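PDB 6JEB: beta-N-acetylhexosaminidase from Akkermansia muciniphila, which hydrolyses terminal non-reducing N-acetylglucosamine and N-acetylgalactosamine residues from beta-linked glycans and from chitobiose, as a family 20 glycoside hydrolase. Local coordinates for residues P139-L144 with W233-S238; L197-P202 with P210-R215; F204-K209 with L224-K229; N220-V225 with P260-E265. One frame throughout, in Å; residues are numbered along the deposited sequence.

Interaction 1 (P139-L144 with W233-S238); sequences PGYPKL and WKFYAS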
loop_
_atom_site.group_PDB
_atom_site.type_symbol
_atom_site.label_atom_id
_atom_site.label_comp_id
_atom_site.label_asym_id
_atom_site.label_seq_id
_atom_site.Cartn_x
_atom_site.Cartn_y
_atom_site.Cartn_z
ATOM N N PRO A 139 -18.830 -16.172 -1.178
ATOM C CA PRO A 139 -19.987 -17.068 -1.272
ATOM C C PRO A 139 -19.601 -18.496 -0.916
ATOM O O PRO A 139 -18.542 -18.998 -1.313
ATOM C CB PRO A 139 -20.408 -16.948 -2.741
ATOM C CG PRO A 139 -19.934 -15.577 -3.149
ATOM C CD PRO A 139 -18.641 -15.376 -2.405
ATOM N N GLY A 140 -20.463 -19.139 -0.131
ATOM C CA GLY A 140 -20.221 -20.481 0.347
ATOM C C GLY A 140 -19.512 -20.564 1.681
ATOM O O GLY A 140 -19.388 -21.669 2.229
ATOM N N TYR A 141 -19.041 -19.441 2.222
ATOM C CA TYR A 141 -18.329 -19.422 3.503
ATOM C C TYR A 141 -18.953 -18.363 4.400
ATOM O O TYR A 141 -18.323 -17.351 4.726
ATOM C CB TYR A 141 -16.822 -19.229 3.298
ATOM C CG TYR A 141 -16.256 -20.407 2.539
ATOM C CD1 TYR A 141 -15.857 -21.557 3.208
ATOM C CD2 TYR A 141 -16.200 -20.402 1.150
ATOM C CE1 TYR A 141 -15.383 -22.662 2.517
ATOM C CE2 TYR A 141 -15.732 -21.493 0.450
ATOM C CZ TYR A 141 -15.321 -22.621 1.136
ATOM O OH TYR A 141 -14.855 -23.715 0.444
ATOM N N PRO A 142 -20.206 -18.577 4.820
ATOM C CA PRO A 142 -20.925 -17.529 5.558
ATOM C C PRO A 142 -20.360 -17.236 6.930
ATOM O O PRO A 142 -20.665 -16.169 7.478
ATOM C CB PRO A 142 -22.359 -18.067 5.642
ATOM C CG PRO A 142 -22.209 -19.559 5.493
ATOM C CD PRO A 142 -21.071 -19.737 4.530
ATOM N N LYS A 143 -19.541 -18.123 7.503
ATOM C CA LYS A 143 -18.962 -17.810 8.801
ATOM C C LYS A 143 -17.873 -16.752 8.719
ATOM O O LYS A 143 -17.481 -16.217 9.761
ATOM C CB LYS A 143 -18.452 -19.058 9.523
ATOM C CG LYS A 143 -19.523 -20.089 9.850
ATOM C CD LYS A 143 -18.917 -21.166 10.756
ATOM C CE LYS A 143 -19.810 -22.342 10.960
ATOM N NZ LYS A 143 -19.198 -23.233 11.981
ATOM N N LEU A 144 -17.372 -16.427 7.522
ATOM C CA LEU A 144 -16.497 -15.266 7.432
ATOM C C LEU A 144 -17.233 -14.019 7.899
ATOM O O LEU A 144 -16.661 -13.176 8.600
ATOM C CB LEU A 144 -15.977 -15.083 6.004
ATOM C CG LEU A 144 -15.157 -16.255 5.453
ATOM C CD1 LEU A 144 -14.778 -15.977 4.007
ATOM C CD2 LEU A 144 -13.903 -16.475 6.295
ATOM N N TRP A 233 -7.807 -25.852 0.275
ATOM C CA TRP A 233 -7.625 -25.535 -1.137
ATOM C C TRP A 233 -8.945 -25.195 -1.814
ATOM O O TRP A 233 -8.987 -24.321 -2.687
ATOM C CB TRP A 233 -6.872 -26.672 -1.833
ATOM C CG TRP A 233 -5.542 -26.828 -1.191
ATOM C CD1 TRP A 233 -5.134 -27.846 -0.379
ATOM C CD2 TRP A 233 -4.467 -25.883 -1.226
ATOM N NE1 TRP A 233 -3.862 -27.603 0.073
ATOM C CE2 TRP A 233 -3.428 -26.405 -0.434
ATOM C CE3 TRP A 233 -4.284 -24.646 -1.853
ATOM C CZ2 TRP A 233 -2.210 -25.741 -0.265
ATOM C CZ3 TRP A 233 -3.077 -23.988 -1.689
ATOM C CH2 TRP A 233 -2.053 -24.538 -0.900
ATOM N N LYS A 234 -10.036 -25.866 -1.428
ATOM C CA LYS A 234 -11.340 -25.471 -1.945
ATOM C C LYS A 234 -11.689 -24.058 -1.498
ATOM O O LYS A 234 -12.231 -23.267 -2.283
ATOM C CB LYS A 234 -12.416 -26.457 -1.494
ATOM C CG LYS A 234 -13.779 -26.195 -2.116
ATOM C CD LYS A 234 -14.739 -27.332 -1.849
ATOM C CE LYS A 234 -16.096 -27.083 -2.509
ATOM N NZ LYS A 234 -17.129 -28.047 -2.052
ATOM N N PHE A 235 -11.365 -23.719 -0.249
ATOM C CA PHE A 235 -11.644 -22.380 0.258
ATOM C C PHE A 235 -10.862 -21.330 -0.518
ATOM O O PHE A 235 -11.433 -20.354 -1.014
ATOM C CB PHE A 235 -11.298 -22.308 1.749
ATOM C CG PHE A 235 -11.372 -20.919 2.326
ATOM C CD1 PHE A 235 -12.594 -20.274 2.461
ATOM C CD2 PHE A 235 -10.224 -20.271 2.754
ATOM C CE1 PHE A 235 -12.671 -18.997 3.002
ATOM C CE2 PHE A 235 -10.290 -18.989 3.308
ATOM C CZ PHE A 235 -11.510 -18.354 3.429
ATOM N N TYR A 236 -9.544 -21.509 -0.637
ATOM C CA TYR A 236 -8.766 -20.479 -1.323
ATOM C C TYR A 236 -9.115 -20.387 -2.803
ATOM O O TYR A 236 -9.063 -19.292 -3.373
ATOM C CB TYR A 236 -7.267 -20.668 -1.086
ATOM C CG TYR A 236 -6.839 -20.241 0.303
ATOM C CD1 TYR A 236 -7.179 -18.990 0.809
ATOM C CD2 TYR A 236 -6.095 -21.086 1.106
ATOM C CE1 TYR A 236 -6.786 -18.599 2.079
ATOM C CE2 TYR A 236 -5.697 -20.709 2.370
ATOM C CZ TYR A 236 -6.043 -19.460 2.853
ATOM O OH TYR A 236 -5.646 -19.076 4.118
ATOM N N ALA A 237 -9.479 -21.504 -3.444
ATOM C CA ALA A 237 -9.966 -21.413 -4.819
ATOM C C ALA A 237 -11.209 -20.536 -4.895
ATOM O O ALA A 237 -11.345 -19.718 -5.813
ATOM C CB ALA A 237 -10.242 -22.806 -5.396
ATOM N N SER A 238 -12.118 -20.674 -3.920
ATOM C CA SER A 238 -13.310 -19.829 -3.895
ATOM C C SER A 238 -12.948 -18.377 -3.641
ATOM O O SER A 238 -13.519 -17.475 -4.264
ATOM C CB SER A 238 -14.283 -20.310 -2.822
ATOM O OG SER A 238 -14.697 -21.636 -3.076
HETATM O O HOH W 1 -17.639 -20.116 -3.455
#
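Tyr141 offers a ring face to Phe235 of helix 230-246 and carries most of this contact. It lies at the periphery of the TIM-barrel catalytic domain of a family 20 glycosidase, where the loop running into helix 143-148 rests against one flank of helix 230-246. CG of Tyr141 stands anti to its own carbonyl carbon (chi1 -64°), and from there the ring reaches out to the helix. The pair is a T-shaped stack: the edge of Phe235 points at the Tyr141 face, with centroids 4.8 Å apart and planes at 78°. Phe235 CD1 sits over the middle of the tyrosine ring. Further out, Tyr141 OH rests on the helix backbone, 3.5 Å from Phe235 CA, and also touches Lys234 CG. Ser238 comes to the rim of the same ring, close to its plane, with OG 3.7 Å from Tyr141 CE2; a water that donates to Pro139 O at 2.6 Å also reaches this OG, though weakly. Leu144, in the first turn of helix 143-148, approaches Phe235 from the opposite direction and also packs on Leu197 of helix 195-200. Tyrosine and leucine meet neighbouring parts of the Phe235 edge, and Leu144 CD1 lies near the ring plane, 3.8 Å from Phe235 CE1.

Interaction 2 (L197-P202 with P210-R215); sequences LHAAYP and PDMNVR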
loop_
_atom_site.group_PDB
_atom_site.type_symbol
_atom_site.label_atom_id
_atom_site.label_comp_id
_atom_site.label_asym_id
_atom_site.label_seq_id
_atom_site.Cartn_x
_atom_site.Cartn_y
_atom_site.Cartn_z
ATOM N N LEU A 197 -9.707 -16.259 10.648
ATOM C CA LEU A 197 -10.118 -17.429 9.881
ATOM C C LEU A 197 -10.245 -18.661 10.776
ATOM O O LEU A 197 -11.167 -19.469 10.602
ATOM C CB LEU A 197 -9.129 -17.675 8.735
ATOM C CG LEU A 197 -9.453 -18.832 7.782
ATOM C CD1 LEU A 197 -10.801 -18.630 7.095
ATOM C CD2 LEU A 197 -8.329 -19.021 6.755
ATOM N N HIS A 198 -9.338 -18.816 11.749
ATOM C CA HIS A 198 -9.419 -19.950 12.669
ATOM C C HIS A 198 -10.673 -19.872 13.532
ATOM O O HIS A 198 -11.315 -20.895 13.795
ATOM C CB HIS A 198 -8.149 -20.028 13.529
ATOM C CG HIS A 198 -7.991 -21.320 14.277
ATOM N ND1 HIS A 198 -6.794 -22.004 14.327
ATOM C CD2 HIS A 198 -8.870 -22.046 15.011
ATOM C CE1 HIS A 198 -6.945 -23.101 15.050
ATOM N NE2 HIS A 198 -8.196 -23.152 15.474
ATOM N N ALA A 199 -11.029 -18.671 13.993
ATOM C CA ALA A 199 -12.252 -18.521 14.776
ATOM C C ALA A 199 -13.470 -19.009 13.998
ATOM O O ALA A 199 -14.365 -19.652 14.569
ATOM C CB ALA A 199 -12.426 -17.060 15.194
ATOM N N ALA A 200 -13.503 -18.745 12.686
ATOM C CA ALA A 200 -14.637 -19.146 11.858
ATOM C C ALA A 200 -14.546 -20.604 11.423
ATOM O O ALA A 200 -15.544 -21.335 11.474
ATOM C CB ALA A 200 -14.726 -18.244 10.628
ATOM N N TYR A 201 -13.366 -21.032 10.968
ATOM C CA TYR A 201 -13.171 -22.336 10.332
ATOM C C TYR A 201 -11.957 -23.022 10.949
ATOM O O TYR A 201 -10.906 -23.169 10.307
ATOM C CB TYR A 201 -13.030 -22.191 8.812
ATOM C CG TYR A 201 -14.319 -21.736 8.166
ATOM C CD1 TYR A 201 -15.393 -22.610 8.041
ATOM C CD2 TYR A 201 -14.484 -20.425 7.717
ATOM C CE1 TYR A 201 -16.592 -22.206 7.487
ATOM C CE2 TYR A 201 -15.686 -20.010 7.155
ATOM C CZ TYR A 201 -16.733 -20.912 7.038
ATOM O OH TYR A 201 -17.930 -20.510 6.495
ATOM N N PRO A 202 -12.072 -23.463 12.205
ATOM C CA PRO A 202 -10.935 -24.141 12.846
ATOM C C PRO A 202 -10.490 -25.375 12.091
ATOM O O PRO A 202 -9.311 -25.754 12.165
ATOM C CB PRO A 202 -11.479 -24.490 14.238
ATOM C CG PRO A 202 -12.978 -24.532 14.055
ATOM C CD PRO A 202 -13.265 -23.436 13.071
ATOM N N PRO A 210 -11.926 -25.083 18.449
ATOM C CA PRO A 210 -13.273 -24.511 18.270
ATOM C C PRO A 210 -13.562 -23.319 19.166
ATOM O O PRO A 210 -14.412 -22.491 18.809
ATOM C CB PRO A 210 -14.202 -25.692 18.586
ATOM C CG PRO A 210 -13.376 -26.902 18.313
ATOM C CD PRO A 210 -11.962 -26.536 18.688
ATOM N N ASP A 211 -12.883 -23.195 20.305
ATOM C CA ASP A 211 -13.113 -22.079 21.216
ATOM C C ASP A 211 -12.377 -20.812 20.806
ATOM O O ASP A 211 -12.545 -19.781 21.469
ATOM C CB ASP A 211 -12.710 -22.464 22.642
ATOM C CG ASP A 211 -13.589 -23.550 23.224
ATOM O OD1 ASP A 211 -14.800 -23.583 22.905
ATOM O OD2 ASP A 211 -13.067 -24.373 24.006
ATOM N N MET A 212 -11.579 -20.861 19.741
ATOM C CA MET A 212 -10.809 -19.699 19.317
ATOM C C MET A 212 -11.736 -18.545 18.971
ATOM O O MET A 212 -12.748 -18.735 18.291
ATOM C CB MET A 212 -10.017 -20.057 18.061
ATOM C CG MET A 212 -9.185 -18.917 17.516
ATOM S SD MET A 212 -7.689 -18.695 18.484
ATOM C CE MET A 212 -6.801 -20.195 18.058
ATOM N N ASN A 213 -11.383 -17.351 19.428
ATOM C CA ASN A 213 -12.097 -16.133 19.080
ATOM C C ASN A 213 -11.226 -15.277 18.175
ATOM O O ASN A 213 -10.006 -15.443 18.114
ATOM C CB ASN A 213 -12.467 -15.336 20.334
ATOM C CG ASN A 213 -13.393 -16.098 21.242
ATOM O OD1 ASN A 213 -14.345 -16.726 20.785
ATOM N ND2 ASN A 213 -13.111 -16.067 22.536
ATOM N N VAL A 214 -11.871 -14.356 17.463
ATOM C CA VAL A 214 -11.121 -13.373 16.695
ATOM C C VAL A 214 -10.243 -12.576 17.656
ATOM O O VAL A 214 -10.656 -12.236 18.773
ATOM C CB VAL A 214 -12.090 -12.483 15.899
ATOM C CG1 VAL A 214 -11.328 -11.392 15.134
ATOM C CG2 VAL A 214 -12.930 -13.329 14.940
ATOM N N ARG A 215 -9.011 -12.301 17.240
ATOM C CA ARG A 215 -8.036 -11.714 18.149
ATOM C C ARG A 215 -8.411 -10.275 18.484
ATOM O O ARG A 215 -8.871 -9.518 17.620
ATOM C CB ARG A 215 -6.642 -11.759 17.523
ATOM C CG ARG A 215 -5.517 -11.722 18.548
ATOM C CD ARG A 215 -4.163 -11.780 17.864
ATOM N NE ARG A 215 -3.052 -11.703 18.806
ATOM C CZ ARG A 215 -2.425 -12.759 19.321
ATOM N NH1 ARG A 215 -2.815 -13.992 19.006
ATOM N NH2 ARG A 215 -1.407 -12.580 20.161
HETATM O O HOH W 2 -14.354 -20.547 16.950
#
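Helix 195-200 of the TIM-barrel catalytic domain is covered on one flank by the long loop that follows it, and Met212 and Val214 of that loop settle on His198 and Ala199. The methionine makes a CH-pi contact: CE stands 4.0 Å from the centroid of the His198 ring, only 2° off the ring normal. Two bends put it there, for the Met212 chain leaves its backbone with CG anti to N and then turns at chi2 (78°) and again at chi3, curling the methyl back over the imidazole. SD stays above the same ring, farther off. Nearer the backbone, Met212 CB touches His198 CD2 at 3.8 Å. The imidazole is fixed from outside this pair, since NE2 is hydrogen-bonded to the backbone N of Lys209 and the ring stacks with Phe205. Ala199 lets the loop come close, its CB lying 3.5 Å from Met212 O and against the backbone between Asn213 and Val214. Water 2 lies between the carbonyls of Ala199 and Pro210. Just past the helix, Pro202 CG comes to 4.2 Å from Pro210 CA, while two residues after Met212 the methyl CG2 of Val214 packs 3.8 Å from Ala199 CB.

Interaction 3 (F204-K209 with L224-K229); sequences FFCFPK and LVCPQK. With ZN (zinc ion), chain B.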
loop_
_atom_site.group_PDB
_atom_site.type_symbol
_atom_site.label_atom_id
_atom_site.label_comp_id
_atom_site.label_asym_id
_atom_site.label_seq_id
_atom_site.Cartn_x
_atom_site.Cartn_y
_atom_site.Cartn_z
ATOM N N PHE A 204 -9.718 -25.684 9.164
ATOM C CA PHE A 204 -8.686 -25.402 8.170
ATOM C C PHE A 204 -7.273 -25.484 8.739
ATOM O O PHE A 204 -6.313 -25.300 7.983
ATOM C CB PHE A 204 -8.857 -23.997 7.570
ATOM C CG PHE A 204 -10.122 -23.795 6.769
ATOM C CD1 PHE A 204 -10.972 -24.849 6.449
ATOM C CD2 PHE A 204 -10.447 -22.518 6.317
ATOM C CE1 PHE A 204 -12.145 -24.622 5.694
ATOM C CE2 PHE A 204 -11.604 -22.276 5.569
ATOM C CZ PHE A 204 -12.457 -23.330 5.258
ATOM N N PHE A 205 -7.117 -25.759 10.032
ATOM C CA PHE A 205 -5.846 -25.597 10.723
ATOM C C PHE A 205 -5.338 -26.932 11.255
ATOM O O PHE A 205 -6.108 -27.869 11.483
ATOM C CB PHE A 205 -5.980 -24.556 11.844
ATOM C CG PHE A 205 -6.246 -23.177 11.315
ATOM C CD1 PHE A 205 -7.515 -22.826 10.864
ATOM C CD2 PHE A 205 -5.215 -22.262 11.195
ATOM C CE1 PHE A 205 -7.750 -21.566 10.316
ATOM C CE2 PHE A 205 -5.438 -20.998 10.663
ATOM C CZ PHE A 205 -6.707 -20.643 10.224
ATOM N N CYS A 206 -4.015 -27.003 11.453
ATOM C CA CYS A 206 -3.390 -28.239 11.923
ATOM C C CYS A 206 -3.950 -28.671 13.272
ATOM O O CYS A 206 -4.136 -29.871 13.523
ATOM C CB CYS A 206 -1.877 -28.048 12.042
ATOM S SG CYS A 206 -1.044 -27.523 10.526
ATOM N N PHE A 207 -4.201 -27.710 14.160
ATOM C CA PHE A 207 -4.668 -27.975 15.519
ATOM C C PHE A 207 -5.949 -27.178 15.730
ATOM O O PHE A 207 -5.931 -26.079 16.306
ATOM C CB PHE A 207 -3.581 -27.655 16.548
ATOM C CG PHE A 207 -2.370 -28.540 16.426
ATOM C CD1 PHE A 207 -2.340 -29.780 17.056
ATOM C CD2 PHE A 207 -1.280 -28.156 15.658
ATOM C CE1 PHE A 207 -1.245 -30.615 16.933
ATOM C CE2 PHE A 207 -0.169 -28.984 15.535
ATOM C CZ PHE A 207 -0.154 -30.215 16.178
ATOM N N PRO A 208 -7.083 -27.708 15.277
ATOM C CA PRO A 208 -8.342 -26.958 15.376
ATOM C C PRO A 208 -8.718 -26.680 16.825
ATOM O O PRO A 208 -8.677 -27.566 17.689
ATOM C CB PRO A 208 -9.360 -27.878 14.689
ATOM C CG PRO A 208 -8.537 -28.747 13.796
ATOM C CD PRO A 208 -7.250 -28.975 14.548
ATOM N N LYS A 209 -9.089 -25.429 17.082
ATOM C CA LYS A 209 -9.481 -24.964 18.408
ATOM C C LYS A 209 -10.850 -24.317 18.256
ATOM O O LYS A 209 -10.957 -23.125 17.941
ATOM C CB LYS A 209 -8.441 -24.001 18.973
ATOM C CG LYS A 209 -7.064 -24.646 19.165
ATOM C CD LYS A 209 -5.982 -23.586 19.388
ATOM C CE LYS A 209 -4.592 -24.181 19.364
ATOM N NZ LYS A 209 -4.230 -24.630 18.001
ATOM N N LEU A 224 -1.291 -21.612 11.576
ATOM C CA LEU A 224 -1.148 -21.677 10.128
ATOM C C LEU A 224 -2.203 -22.615 9.553
ATOM O O LEU A 224 -2.483 -23.675 10.126
ATOM C CB LEU A 224 0.243 -22.201 9.734
ATOM C CG LEU A 224 1.471 -21.498 10.322
ATOM C CD1 LEU A 224 2.736 -21.975 9.634
ATOM C CD2 LEU A 224 1.359 -19.982 10.211
ATOM N N VAL A 225 -2.782 -22.235 8.408
ATOM C CA VAL A 225 -3.637 -23.183 7.702
ATOM C C VAL A 225 -2.829 -24.442 7.380
ATOM O O VAL A 225 -1.610 -24.392 7.160
ATOM C CB VAL A 225 -4.276 -22.587 6.435
ATOM C CG1 VAL A 225 -5.321 -21.536 6.804
ATOM C CG2 VAL A 225 -3.199 -22.008 5.498
ATOM N N CYS A 226 -3.508 -25.588 7.381
ATOM C CA CYS A 226 -2.836 -26.860 7.153
ATOM C C CYS A 226 -2.874 -27.192 5.667
ATOM O O CYS A 226 -3.964 -27.426 5.126
ATOM C CB CYS A 226 -3.505 -27.966 7.953
ATOM S SG CYS A 226 -2.676 -29.564 7.705
ATOM N N PRO A 227 -1.734 -27.237 4.969
ATOM C CA PRO A 227 -1.766 -27.534 3.527
ATOM C C PRO A 227 -2.270 -28.925 3.194
ATOM O O PRO A 227 -2.525 -29.197 2.014
ATOM C CB PRO A 227 -0.300 -27.367 3.093
ATOM C CG PRO A 227 0.330 -26.522 4.160
ATOM C CD PRO A 227 -0.375 -26.915 5.437
ATOM N N GLN A 228 -2.408 -29.816 4.178
ATOM C CA GLN A 228 -2.846 -31.173 3.877
ATOM C C GLN A 228 -4.355 -31.307 3.792
ATOM O O GLN A 228 -4.848 -32.378 3.417
ATOM C CB GLN A 228 -2.325 -32.154 4.932
ATOM C CG GLN A 228 -0.889 -31.893 5.389
ATOM C CD GLN A 228 0.054 -31.509 4.254
ATOM O OE1 GLN A 228 -0.069 -31.984 3.118
ATOM N NE2 GLN A 228 1.009 -30.649 4.563
ATOM N N LYS A 229 -5.103 -30.261 4.110
ATOM C CA LYS A 229 -6.549 -30.380 4.221
ATOM C C LYS A 229 -7.217 -29.934 2.931
ATOM O O LYS A 229 -7.004 -28.789 2.495
ATOM C CB LYS A 229 -7.048 -29.553 5.397
ATOM C CG LYS A 229 -6.408 -30.000 6.705
ATOM C CD LYS A 229 -7.347 -29.820 7.872
ATOM C CE LYS A 229 -6.742 -30.357 9.149
ATOM N NZ LYS A 229 -7.566 -29.995 10.343
HETATM ZN ZN ZN B . -0.891 -29.461 9.217
HETATM O O HOH W 3 -6.114 -31.885 11.778
#
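Cys206 holds SG anti to its carbonyl carbon (chi1 -57°), whereas Cys226 turns its own anti to the backbone N (chi1 -179°), and the two sulfurs converge on one zinc ion, each at 2.3 Å. Cys267 and Cys270 complete this four-cysteine site, consistent with a structural rather than catalytic zinc. A single beta bridge between Phe205 and Val225 aligns the two loops: Cys226 N donates to Phe204 O in the carbonyl plane, 2.9 Å and nearly straight at 171°. Val225 CG1 lies over the face of the Phe205 ring, 4.1 Å from its centroid. From the far end of the turn, Lys229, bent at chi2, reaches across and joins the loops again, NZ donating to Phe205 O at 2.8 Å, tilted from the carbonyl plane; Glu203 O and water 3 also bind NZ. Gln228 N donates a hydrogen bond to Cys226 SG at 3.5 Å, which probably offsets a little of the negative charge that the thiolates bring to the zinc.

Interaction 4 (N220-V225 with P260-E265); sequences NSKELV and PTELWE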
loop_
_atom_site.group_PDB
_atom_site.type_symbol
_atom_site.label_atom_id
_atom_site.label_comp_id
_atom_site.label_asym_id
_atom_site.label_seq_id
_atom_site.Cartn_x
_atom_site.Cartn_y
_atom_site.Cartn_z
ATOM N N ASN A 220 1.822 -11.994 17.906
ATOM C CA ASN A 220 1.963 -12.963 16.831
ATOM C C ASN A 220 1.116 -14.197 17.114
ATOM O O ASN A 220 1.087 -14.702 18.242
ATOM C CB ASN A 220 3.441 -13.358 16.686
ATOM C CG ASN A 220 3.677 -14.426 15.618
ATOM O OD1 ASN A 220 3.955 -15.587 15.937
ATOM N ND2 ASN A 220 3.586 -14.035 14.350
ATOM N N SER A 221 0.419 -14.666 16.085
ATOM C CA SER A 221 -0.306 -15.926 16.130
ATOM C C SER A 221 0.507 -17.004 15.422
ATOM O O SER A 221 1.091 -16.756 14.362
ATOM C CB SER A 221 -1.654 -15.775 15.427
ATOM O OG SER A 221 -2.265 -17.044 15.251
ATOM N N LYS A 222 0.553 -18.196 16.018
ATOM C CA LYS A 222 1.232 -19.339 15.417
ATOM C C LYS A 222 0.313 -20.186 14.547
ATOM O O LYS A 222 0.763 -21.204 14.007
ATOM C CB LYS A 222 1.848 -20.231 16.506
ATOM C CG LYS A 222 2.869 -19.538 17.393
ATOM C CD LYS A 222 3.362 -20.474 18.493
ATOM C CE LYS A 222 4.423 -19.806 19.355
ATOM N NZ LYS A 222 4.899 -20.695 20.457
ATOM N N GLU A 223 -0.954 -19.798 14.394
ATOM C CA GLU A 223 -1.944 -20.627 13.707
ATOM C C GLU A 223 -1.759 -20.533 12.195
ATOM O O GLU A 223 -2.062 -19.502 11.587
ATOM C CB GLU A 223 -3.348 -20.183 14.106
ATOM C CG GLU A 223 -3.669 -20.408 15.567
ATOM C CD GLU A 223 -3.697 -21.879 15.930
ATOM O OE1 GLU A 223 -3.954 -22.711 15.032
ATOM O OE2 GLU A 223 -3.468 -22.208 17.112
ATOM N N LEU A 224 -1.291 -21.612 11.576
ATOM C CA LEU A 224 -1.148 -21.677 10.128
ATOM C C LEU A 224 -2.203 -22.615 9.553
ATOM O O LEU A 224 -2.483 -23.675 10.126
ATOM C CB LEU A 224 0.243 -22.201 9.734
ATOM C CG LEU A 224 1.471 -21.498 10.322
ATOM C CD1 LEU A 224 2.736 -21.975 9.634
ATOM C CD2 LEU A 224 1.359 -19.982 10.211
ATOM N N VAL A 225 -2.782 -22.235 8.408
ATOM C CA VAL A 225 -3.637 -23.183 7.702
ATOM C C VAL A 225 -2.829 -24.442 7.380
ATOM O O VAL A 225 -1.610 -24.392 7.160
ATOM C CB VAL A 225 -4.276 -22.587 6.435
ATOM C CG1 VAL A 225 -5.321 -21.536 6.804
ATOM C CG2 VAL A 225 -3.199 -22.008 5.498
ATOM N N PRO A 260 5.584 -18.276 11.732
ATOM C CA PRO A 260 6.460 -19.292 12.322
ATOM C C PRO A 260 5.870 -20.672 12.078
ATOM O O PRO A 260 4.652 -20.850 12.038
ATOM C CB PRO A 260 6.444 -18.941 13.812
ATOM C CG PRO A 260 5.108 -18.319 14.025
ATOM C CD PRO A 260 4.830 -17.535 12.761
ATOM N N THR A 261 6.744 -21.659 11.912
ATOM C CA THR A 261 6.301 -22.957 11.418
ATOM C C THR A 261 6.202 -24.027 12.500
ATOM O O THR A 261 6.025 -25.203 12.169
ATOM C CB THR A 261 7.200 -23.426 10.278
ATOM O OG1 THR A 261 8.563 -23.346 10.695
ATOM C CG2 THR A 261 6.993 -22.553 9.036
ATOM N N GLU A 262 6.274 -23.639 13.775
ATOM C CA GLU A 262 6.199 -24.588 14.884
ATOM C C GLU A 262 5.028 -25.560 14.744
ATOM O O GLU A 262 5.185 -26.770 14.949
ATOM C CB GLU A 262 6.091 -23.812 16.197
ATOM C CG GLU A 262 5.809 -24.672 17.407
ATOM C CD GLU A 262 5.526 -23.850 18.647
ATOM O OE1 GLU A 262 5.945 -22.674 18.692
ATOM O OE2 GLU A 262 4.875 -24.376 19.574
ATOM N N LEU A 263 3.837 -25.051 14.410
ATOM C CA LEU A 263 2.677 -25.939 14.366
ATOM C C LEU A 263 2.691 -26.850 13.143
ATOM O O LEU A 263 2.200 -27.982 13.222
ATOM C CB LEU A 263 1.364 -25.156 14.482
ATOM C CG LEU A 263 1.167 -24.425 15.816
ATOM C CD1 LEU A 263 -0.252 -23.858 15.936
ATOM C CD2 LEU A 263 1.483 -25.339 16.997
ATOM N N TRP A 264 3.232 -26.382 12.008
ATOM C CA TRP A 264 3.462 -27.286 10.882
ATOM C C TRP A 264 4.422 -28.404 11.268
ATOM O O TRP A 264 4.220 -29.567 10.890
ATOM C CB TRP A 264 4.029 -26.522 9.688
ATOM C CG TRP A 264 3.010 -25.819 8.844
ATOM C CD1 TRP A 264 1.652 -25.752 9.056
ATOM C CD2 TRP A 264 3.262 -25.104 7.629
ATOM N NE1 TRP A 264 1.058 -25.020 8.052
ATOM C CE2 TRP A 264 2.023 -24.614 7.165
ATOM C CE3 TRP A 264 4.421 -24.827 6.890
ATOM C CZ2 TRP A 264 1.907 -23.865 5.990
ATOM C CZ3 TRP A 264 4.306 -24.084 5.727
ATOM C CH2 TRP A 264 3.059 -23.606 5.288
ATOM N N GLU A 265 5.488 -28.069 12.002
ATOM C CA GLU A 265 6.440 -29.097 12.415
ATOM C C GLU A 265 5.754 -30.172 13.246
ATOM O O GLU A 265 6.032 -31.365 13.074
ATOM C CB GLU A 265 7.601 -28.477 13.200
ATOM C CG GLU A 265 8.785 -29.429 13.405
ATOM C CD GLU A 265 8.548 -30.450 14.507
ATOM O OE1 GLU A 265 7.885 -30.104 15.508
ATOM O OE2 GLU A 265 9.015 -31.601 14.365
HETATM O O HOH W 4 3.234 -22.356 13.713
#
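A single water, water 4, bridges three backbone groups across the contact: it donates to Lys222 O and Pro260 O, each at 2.7 Å, and accepts from Leu263 N in the first turn of helix 262-266. Beside it, the Leu224 side chain crosses Trp264 at about a right angle and makes a CH-pi contact, CD1 standing over the indole face, 3.6 Å from the centroid of the five-membered ring. The indole edge is used as well: Trp264 NE1 donates to Val225 O at 2.9 Å, with the acceptor close to the ring plane. The contact belongs to the loops at the edge of the TIM-barrel domain that surround the zinc ion, and the tryptophan also touches the ligand Cys206. Lys222, extended beyond CG, reaches Glu262 in a salt bridge, NZ meeting OE1 on its syn side at 2.9 Å; the other carboxylate oxygen pairs with Lys266. Asn220 leans on the Pro260 ring, OD1 3.5 Å from CG, while its ND2 is hydrogen-bonded to the backbone O of the active-site residue Glu258.

All four contacts lie on one side of the TIM-barrel domain and involve the long region from helix 195-200 to helix 230-246. Interactions 2 and 3 both fall between the two segments of interaction 1, which joins helix 230-246 to helix 143-148; interaction 4 joins the loop to helix 262-266 later in the chain, its segments alternating with those of interaction 1. Interactions 3 and 4 have centres about 9 Å apart and share Leu224 and Val225, with a Lys209-Glu223 salt bridge between them. Interaction 2, about 12 Å from interaction 3, meets it at His198, while Phe204 packs on Phe235 to connect interactions 1 and 3. The zinc ties the loop carrying Cys206 and Cys226 to Cys267 and Cys270; interaction 4 holds that loop against the segment following Glu258.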